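Local atomic coordinates of putative membrane protein COG4129 (Clostridium difficile, PDB entry 3KMI), a protein that is of unproven function but probably belongs to a family of membrane exporters of aromatic acids, this piece being its helical C-terminal domain. Residues A[23-28]-A[89-94]; A[29-34]-A[93-98]; A[43-48]-A[83-88]. One frame throughout, in Å; residues are numbered along the deposited sequence. Where two conformers were deposited one is given.

Contact 1 (A[23-28]-A[89-94]); sequences IVLIDI and ENLYSY
I28 of helix 7-33 points its CB at helix 68-95 and meets L91 and Y92, a compact example of how two nearly parallel helical segments meet through a few aliphatic branches. The pair lies in the buried interior of the all-helical bundle of this C-terminal domain. The axes of the two short segments run in almost the same direction, 13° apart, and approach to 10.1 Å, with the CA atoms of I28 and Y92 closest. The side chains of I28 and L91 meet at about a right angle: the atom of the leucine nearest to CD1 of I28 is CB, near the root, 4.0 Å away. The same methyl is 4.2 Å from the backbone N of Y92, and CG1 of I28 passes CB of Y92 at 4.5 Å, so the tyrosine takes part through its base. With CG1 set beside the backbone N (chi1 -71°), the long branch of I28 is the one that reaches this backbone.

L25, one turn earlier, contributes by its end. Its CG stands anti to the backbone N (chi1 -174°), which carries CD1 over to CD1 of L91 at 4.1 Å in the conformer described, methyl against methyl on a slanting approach. L91 is thus touched at two levels, by I28 at CB and by L25 at CD1.

Around this pair, helix 103-117 packs on L25 through I112 and I115, and E163 of helix 148-176 touches L91. Helix 41-61 covers a further side, where V24 meets Y41 and D44, and the ring of Y92 stacks on that of Y41.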
# COMPACT_ATOMS: atom_id res chain seq x y z
N ILE A 23 -17.87 2.42 -4.38
CA ILE A 23 -18.83 1.47 -3.80
C ILE A 23 -18.15 0.53 -2.78
O ILE A 23 -18.65 0.32 -1.69
CB ILE A 23 -19.56 0.65 -4.88
CG1 ILE A 23 -20.62 1.53 -5.55
CG2 ILE A 23 -20.27 -0.53 -4.24
CD1 ILE A 23 -21.26 0.93 -6.86
N VAL A 24 -17.00 -0.04 -3.17
CA VAL A 24 -16.26 -0.95 -2.31
C VAL A 24 -15.73 -0.15 -1.12
O VAL A 24 -15.72 -0.64 -0.01
CB VAL A 24 -15.09 -1.66 -3.07
CG1 VAL A 24 -14.24 -2.50 -2.08
CG2 VAL A 24 -15.62 -2.55 -4.21
N LEU A 25 -15.24 1.06 -1.36
CA LEU A 25 -14.75 1.89 -0.25
C LEU A 25 -15.83 2.13 0.82
O LEU A 25 -15.58 2.02 2.03
CB LEU A 25 -14.18 3.22 -0.81
CG LEU A 25 -13.51 4.10 0.23
CD1 LEU A 25 -12.12 3.55 0.64
CD2 LEU A 25 -13.33 5.58 -0.26
N ILE A 26 -17.03 2.47 0.37
CA ILE A 26 -18.14 2.70 1.29
C ILE A 26 -18.51 1.39 2.03
O ILE A 26 -18.87 1.42 3.22
CB ILE A 26 -19.35 3.28 0.51
CG1 ILE A 26 -19.02 4.71 0.04
CG2 ILE A 26 -20.62 3.22 1.32
CD1 ILE A 26 -19.79 5.17 -1.22
N ASP A 27 -18.44 0.25 1.33
CA ASP A 27 -18.67 -1.05 2.01
C ASP A 27 -17.71 -1.18 3.16
O ASP A 27 -18.10 -1.65 4.21
CB ASP A 27 -18.41 -2.26 1.10
CG ASP A 27 -19.41 -2.40 0.00
OD1 ASP A 27 -20.52 -1.85 0.14
OD2 ASP A 27 -19.10 -3.08 -1.00
N ILE A 28 -16.44 -0.81 2.93
CA ILE A 28 -15.42 -0.84 4.00
C ILE A 28 -15.80 0.05 5.21
O ILE A 28 -15.82 -0.41 6.38
CB ILE A 28 -14.00 -0.53 3.45
CG1 ILE A 28 -13.52 -1.73 2.61
CG2 ILE A 28 -13.02 -0.26 4.59
CD1 ILE A 28 -12.46 -1.33 1.53
N GLU A 89 -8.43 -3.78 -0.93
CA GLU A 89 -8.14 -5.08 -0.30
C GLU A 89 -7.31 -4.95 0.98
O GLU A 89 -7.58 -5.65 1.95
CB GLU A 89 -7.44 -6.00 -1.30
CG GLU A 89 -8.37 -6.41 -2.40
CD GLU A 89 -7.72 -7.43 -3.34
OE1 GLU A 89 -6.67 -7.15 -3.92
OE2 GLU A 89 -8.26 -8.51 -3.45
N ASN A 90 -6.30 -4.08 0.98
CA ASN A 90 -5.52 -3.81 2.19
C ASN A 90 -6.39 -3.26 3.34
O ASN A 90 -6.26 -3.70 4.48
CB ASN A 90 -4.37 -2.85 1.91
CG ASN A 90 -3.37 -3.38 0.90
OD1 ASN A 90 -3.35 -4.59 0.58
ND2 ASN A 90 -2.52 -2.49 0.40
N LEU A 91 -7.25 -2.28 3.04
CA LEU A 91 -8.16 -1.74 4.04
C LEU A 91 -9.05 -2.85 4.59
O LEU A 91 -9.11 -3.03 5.80
CB LEU A 91 -8.99 -0.61 3.45
CG LEU A 91 -8.15 0.64 3.19
CD1 LEU A 91 -8.86 1.53 2.18
CD2 LEU A 91 -7.87 1.39 4.48
N TYR A 92 -9.70 -3.59 3.69
CA TYR A 92 -10.58 -4.69 4.12
C TYR A 92 -9.89 -5.64 5.10
O TYR A 92 -10.48 -5.99 6.14
CB TYR A 92 -11.12 -5.49 2.92
CG TYR A 92 -11.97 -6.70 3.34
CD1 TYR A 92 -13.30 -6.52 3.74
CD2 TYR A 92 -11.45 -7.99 3.33
CE1 TYR A 92 -14.11 -7.64 4.12
CE2 TYR A 92 -12.25 -9.10 3.72
CZ TYR A 92 -13.57 -8.90 4.11
OH TYR A 92 -14.36 -9.95 4.49
N SER A 93 -8.68 -6.10 4.76
CA SER A 93 -7.91 -6.96 5.66
C SER A 93 -7.79 -6.31 7.03
O SER A 93 -8.07 -6.94 8.06
CB SER A 93 -6.54 -7.29 5.05
OG SER A 93 -5.77 -8.11 5.91
N TYR A 94 -7.42 -5.02 7.06
CA TYR A 94 -7.22 -4.33 8.33
C TYR A 94 -8.53 -4.21 9.12
O TYR A 94 -8.59 -4.57 10.28
CB TYR A 94 -6.65 -2.93 8.12
CG TYR A 94 -5.21 -2.90 7.63
CD1 TYR A 94 -4.30 -3.88 8.00
CD2 TYR A 94 -4.77 -1.85 6.82
CE1 TYR A 94 -2.96 -3.82 7.55
CE2 TYR A 94 -3.47 -1.78 6.35
CZ TYR A 94 -2.56 -2.75 6.73
OH TYR A 94 -1.27 -2.63 6.26

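Contact 2 (A[29-34]-A[93-98])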
# COMPACT_ATOMS: atom_id res chain seq x y z
N ALA A 29 -16.17 1.29 4.95
CA ALA A 29 -16.63 2.20 6.03
C ALA A 29 -17.77 1.54 6.84
O ALA A 29 -17.83 1.70 8.07
CB ALA A 29 -17.09 3.53 5.46
N ASP A 30 -18.70 0.86 6.17
CA ASP A 30 -19.85 0.21 6.84
C ASP A 30 -19.43 -0.97 7.71
O ASP A 30 -20.08 -1.29 8.71
CB ASP A 30 -20.87 -0.30 5.81
CG ASP A 30 -21.58 0.82 5.06
OD1 ASP A 30 -21.66 1.93 5.60
OD2 ASP A 30 -22.05 0.58 3.92
N ILE A 31 -18.38 -1.66 7.28
CA ILE A 31 -17.88 -2.81 8.03
C ILE A 31 -17.28 -2.37 9.37
O ILE A 31 -17.48 -3.03 10.41
CB ILE A 31 -16.89 -3.65 7.20
CG1 ILE A 31 -17.67 -4.46 6.15
CG2 ILE A 31 -16.11 -4.59 8.15
CD1 ILE A 31 -16.88 -4.93 4.95
N ILE A 32 -16.58 -1.22 9.38
CA ILE A 32 -16.04 -0.68 10.64
C ILE A 32 -17.13 -0.57 11.71
O ILE A 32 -16.90 -0.94 12.87
CB ILE A 32 -15.31 0.68 10.43
CG1 ILE A 32 -14.15 0.48 9.47
CG2 ILE A 32 -14.87 1.33 11.77
CD1 ILE A 32 -13.59 1.78 8.86
N VAL A 33 -18.30 -0.07 11.31
CA VAL A 33 -19.41 0.20 12.24
C VAL A 33 -20.27 -1.04 12.50
O VAL A 33 -20.75 -1.21 13.60
CB VAL A 33 -20.32 1.35 11.76
CG1 VAL A 33 -21.49 1.55 12.71
CG2 VAL A 33 -19.55 2.62 11.67
N ASN A 34 -20.45 -1.89 11.49
CA ASN A 34 -21.18 -3.17 11.67
C ASN A 34 -20.38 -4.39 11.23
O ASN A 34 -20.66 -4.93 10.17
CB ASN A 34 -22.47 -3.16 10.86
CG ASN A 34 -23.38 -2.04 11.24
OD1 ASN A 34 -24.10 -2.12 12.24
ND2 ASN A 34 -23.38 -1.00 10.43
N SER A 93 -8.68 -6.10 4.76
CA SER A 93 -7.91 -6.96 5.66
C SER A 93 -7.79 -6.31 7.03
O SER A 93 -8.07 -6.94 8.06
CB SER A 93 -6.54 -7.29 5.05
OG SER A 93 -5.77 -8.11 5.91
N TYR A 94 -7.42 -5.02 7.06
CA TYR A 94 -7.22 -4.33 8.33
C TYR A 94 -8.53 -4.21 9.12
O TYR A 94 -8.59 -4.57 10.28
CB TYR A 94 -6.65 -2.93 8.12
CG TYR A 94 -5.21 -2.90 7.63
CD1 TYR A 94 -4.30 -3.88 8.00
CD2 TYR A 94 -4.77 -1.85 6.82
CE1 TYR A 94 -2.96 -3.82 7.55
CE2 TYR A 94 -3.47 -1.78 6.35
CZ TYR A 94 -2.56 -2.75 6.73
OH TYR A 94 -1.27 -2.63 6.26
N VAL A 95 -9.59 -3.72 8.48
CA VAL A 95 -10.85 -3.48 9.21
C VAL A 95 -11.47 -4.79 9.67
O VAL A 95 -12.10 -4.83 10.72
CB VAL A 95 -11.87 -2.64 8.40
CG1 VAL A 95 -11.30 -1.24 8.13
CG2 VAL A 95 -12.19 -3.34 7.10
N SER A 96 -11.25 -5.85 8.91
CA SER A 96 -11.76 -7.17 9.29
C SER A 96 -11.03 -7.72 10.53
O SER A 96 -11.45 -8.72 11.11
CB SER A 96 -11.72 -8.17 8.13
OG SER A 96 -10.40 -8.52 7.78
N GLN A 97 -9.96 -7.06 10.95
CA GLN A 97 -9.27 -7.41 12.20
C GLN A 97 -9.76 -6.64 13.44
O GLN A 97 -9.43 -7.02 14.55
CB GLN A 97 -7.76 -7.26 12.04
CG GLN A 97 -7.14 -8.29 11.12
CD GLN A 97 -5.67 -7.97 10.81
OE1 GLN A 97 -5.33 -7.69 9.68
NE2 GLN A 97 -4.83 -7.99 11.83
N LEU A 98 -10.51 -5.55 13.26
CA LEU A 98 -10.98 -4.76 14.43
C LEU A 98 -11.81 -5.59 15.40
O LEU A 98 -12.66 -6.37 14.97
CB LEU A 98 -11.79 -3.53 13.97
CG LEU A 98 -10.97 -2.43 13.27
CD1 LEU A 98 -11.87 -1.49 12.51
CD2 LEU A 98 -10.09 -1.63 14.21
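I32 and V95 form the tightest meeting between residues 29-34 and 93-98, at the end of the parallel pair formed by helices 7-33 and 68-95, and the contact shows how such a pair can be finished by hydrocarbon alone. Apolar contacts come first. CG1 of I32 lies 3.6 Å from CG1 of V95 in the conformer described, and CD1 of I32 is 3.9 Å from that same methyl, so the long branch of the isoleucine runs past the valine, crossing at about a right angle. The valine's chi1 of -64° sets CG1 beside its backbone N and so presents it to that branch. The other valine branch also takes part in this conformer: CG2 of V95 is 4.2 Å from CG2 of I31. I32 then uses its second branch, CG2, to touch CD1 of L98 at 4.2 Å on a slant.

Within the segments the backbone makes regular bonds. A type I beta turn runs from V95 to L98, with L98 N bonded to V95 O at 3.1 Å and Q97 N to Y94 O; the turn brings L98 round to the isoleucine that V95 touches. N34 N bonds to D30 O as helix 7-33 ends.

Polar links lead outward: I32 O accepts from OG1 of T101, and D30 OD1 from NE2 of H113. I112 of helix 103-117 also packs on I32, and I156 of helix 148-176 on L98. Between the segments the chemistry is purely aliphatic, which implies joining by the fit of branched side chains and the exclusion of water, with no polar pair to fix their register.

Contact 3 (A[43-48]-A[83-88]); sequences RDLYTL and SQRDIL
L45 opens the contact between residues 43-48 and 83-88 by laying a methyl against the aliphatic part of an arginine, an instance of a long charged side chain serving two environments at once. L45 carries its CG opposite the backbone N (chi1 175°), a setting that brings CD1 to 3.9 Å from CG of R85, where the two side chains cross at about a right angle. R85 is bent at chi2 and chi3, and beyond the apolar CG its polar end turns to other partners. NE donates to OD1 of its neighbour D86 at 2.9 Å in a salt bridge, with an N-H...O angle of 159°; the carboxylate is met on its anti side and out of its plane, while the oxygen lies close to the guanidinium plane. NH1 bonds to OD1 of N49, one residue past the first segment, which ties the arginine back to helix 41-61.

Two helices of an all-helical bundle meet here in antiparallel fashion, with 161° between the directions of the short segments and 11.7 Å between their axes. Leucine and arginine side chains fill the distance between these two segments.

T47 faces its own helix: OG1 donates to R43 O at 3.0 Å, adding to the backbone bond from T47 N and reaching the carbonyl from the opposite face. L48 follows, its CB directed at the partner helix. Its CD2 touches both CG of R85, 3.9 Å away, and CD1 of L88, 4.0 Å away, approaching both on the slant. L88 is also covered by V24 and I28 of helix 7-33.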
# COMPACT_ATOMS: atom_id res chain seq x y z
N ARG A 43 -19.26 -9.21 -3.17
CA ARG A 43 -19.94 -9.03 -4.43
C ARG A 43 -19.42 -7.80 -5.14
O ARG A 43 -19.15 -7.84 -6.34
CB ARG A 43 -21.46 -8.91 -4.19
CG ARG A 43 -22.29 -8.61 -5.44
CD ARG A 43 -22.06 -9.65 -6.53
NE ARG A 43 -22.45 -11.01 -6.11
CZ ARG A 43 -21.75 -12.11 -6.37
NH1 ARG A 43 -20.59 -12.05 -7.03
NH2 ARG A 43 -22.21 -13.29 -5.95
N ASP A 44 -19.22 -6.72 -4.40
CA ASP A 44 -18.83 -5.45 -5.04
C ASP A 44 -17.40 -5.44 -5.54
O ASP A 44 -17.09 -4.84 -6.58
CB ASP A 44 -19.06 -4.29 -4.08
CG ASP A 44 -20.56 -4.03 -3.80
OD1 ASP A 44 -21.42 -4.43 -4.62
OD2 ASP A 44 -20.87 -3.41 -2.75
N LEU A 45 -16.51 -6.08 -4.78
CA LEU A 45 -15.14 -6.31 -5.23
C LEU A 45 -15.03 -7.20 -6.46
O LEU A 45 -14.29 -6.90 -7.38
CB LEU A 45 -14.29 -6.89 -4.08
CG LEU A 45 -12.86 -7.30 -4.47
CD1 LEU A 45 -12.01 -6.04 -4.86
CD2 LEU A 45 -12.20 -8.07 -3.33
N TYR A 46 -15.77 -8.30 -6.48
CA TYR A 46 -15.84 -9.11 -7.67
C TYR A 46 -16.32 -8.34 -8.89
O TYR A 46 -15.77 -8.50 -9.96
CB TYR A 46 -16.75 -10.32 -7.44
CG TYR A 46 -16.78 -11.21 -8.66
CD1 TYR A 46 -15.63 -11.91 -9.05
CD2 TYR A 46 -17.93 -11.31 -9.45
CE1 TYR A 46 -15.65 -12.75 -10.18
CE2 TYR A 46 -17.95 -12.14 -10.60
CZ TYR A 46 -16.80 -12.86 -10.95
OH TYR A 46 -16.81 -13.67 -12.06
N THR A 47 -17.34 -7.50 -8.75
CA THR A 47 -17.84 -6.72 -9.88
C THR A 47 -16.74 -5.77 -10.40
O THR A 47 -16.52 -5.62 -11.62
CB THR A 47 -19.07 -5.85 -9.45
OG1 THR A 47 -20.11 -6.68 -8.94
CG2 THR A 47 -19.58 -4.95 -10.61
N LEU A 48 -16.08 -5.11 -9.48
CA LEU A 48 -14.97 -4.21 -9.82
C LEU A 48 -13.83 -4.97 -10.48
O LEU A 48 -13.31 -4.51 -11.50
CB LEU A 48 -14.48 -3.46 -8.60
CG LEU A 48 -13.10 -2.78 -8.71
CD1 LEU A 48 -13.24 -1.56 -9.58
CD2 LEU A 48 -12.61 -2.36 -7.32
N SER A 83 -4.26 -0.08 -8.60
CA SER A 83 -3.67 0.41 -7.33
C SER A 83 -4.73 0.72 -6.24
O SER A 83 -4.53 0.42 -5.05
CB SER A 83 -2.88 1.66 -7.60
OG SER A 83 -1.62 1.35 -8.14
N GLN A 84 -5.84 1.33 -6.65
CA GLN A 84 -6.96 1.61 -5.73
C GLN A 84 -7.58 0.30 -5.27
O GLN A 84 -7.91 0.18 -4.11
CB GLN A 84 -8.07 2.46 -6.37
CG GLN A 84 -7.60 3.87 -6.84
CD GLN A 84 -7.21 4.76 -5.64
OE1 GLN A 84 -6.30 4.42 -4.87
NE2 GLN A 84 -7.90 5.88 -5.49
N ARG A 85 -7.79 -0.64 -6.20
CA ARG A 85 -8.36 -1.96 -5.88
C ARG A 85 -7.47 -2.67 -4.82
O ARG A 85 -7.99 -3.24 -3.85
CB ARG A 85 -8.52 -2.82 -7.16
CG ARG A 85 -9.21 -4.19 -6.94
CD ARG A 85 -8.21 -5.32 -6.51
NE ARG A 85 -6.97 -5.22 -7.29
CZ ARG A 85 -6.85 -5.51 -8.58
NH1 ARG A 85 -7.88 -6.00 -9.29
NH2 ARG A 85 -5.67 -5.34 -9.16
N ASP A 86 -6.16 -2.70 -5.05
CA ASP A 86 -5.24 -3.26 -4.06
C ASP A 86 -5.37 -2.60 -2.66
O ASP A 86 -5.32 -3.28 -1.64
CB ASP A 86 -3.77 -3.17 -4.55
CG ASP A 86 -3.48 -4.12 -5.73
OD1 ASP A 86 -4.35 -4.93 -6.10
OD2 ASP A 86 -2.38 -4.02 -6.32
N ILE A 87 -5.50 -1.28 -2.64
CA ILE A 87 -5.58 -0.52 -1.36
C ILE A 87 -6.91 -0.86 -0.67
O ILE A 87 -6.96 -0.99 0.55
CB ILE A 87 -5.47 0.99 -1.60
CG1 ILE A 87 -4.03 1.39 -1.96
CG2 ILE A 87 -5.94 1.84 -0.36
CD1 ILE A 87 -3.96 2.81 -2.58
N LEU A 88 -7.97 -1.01 -1.46
CA LEU A 88 -9.25 -1.51 -0.93
C LEU A 88 -9.10 -2.86 -0.24
O LEU A 88 -9.59 -3.06 0.89
CB LEU A 88 -10.34 -1.59 -2.02
CG LEU A 88 -10.84 -0.26 -2.62
CD1 LEU A 88 -11.69 -0.52 -3.90
CD2 LEU A 88 -11.65 0.54 -1.57

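From the N terminus, helix 7-33 supplies the first halves of contacts 1 and 2, helix 41-61 that of contact 3, and helix 68-95, running on into the following turn, the second halves of all three. Contact 3 closes the shortest loop, between residues 48 and 83, and lies wholly within the larger loops of contacts 1 and 2. Those two loops cross, as happens when parallel helices pair in step, and their second halves overlap at S93 and Y94. They are successive levels of one helix pair, touching where CG2 of I28 meets V95. Contact 3 adds helix 41-61, which also meets L88, whose backbone O touches I28. Together they join the first three helices of the six-helix chain.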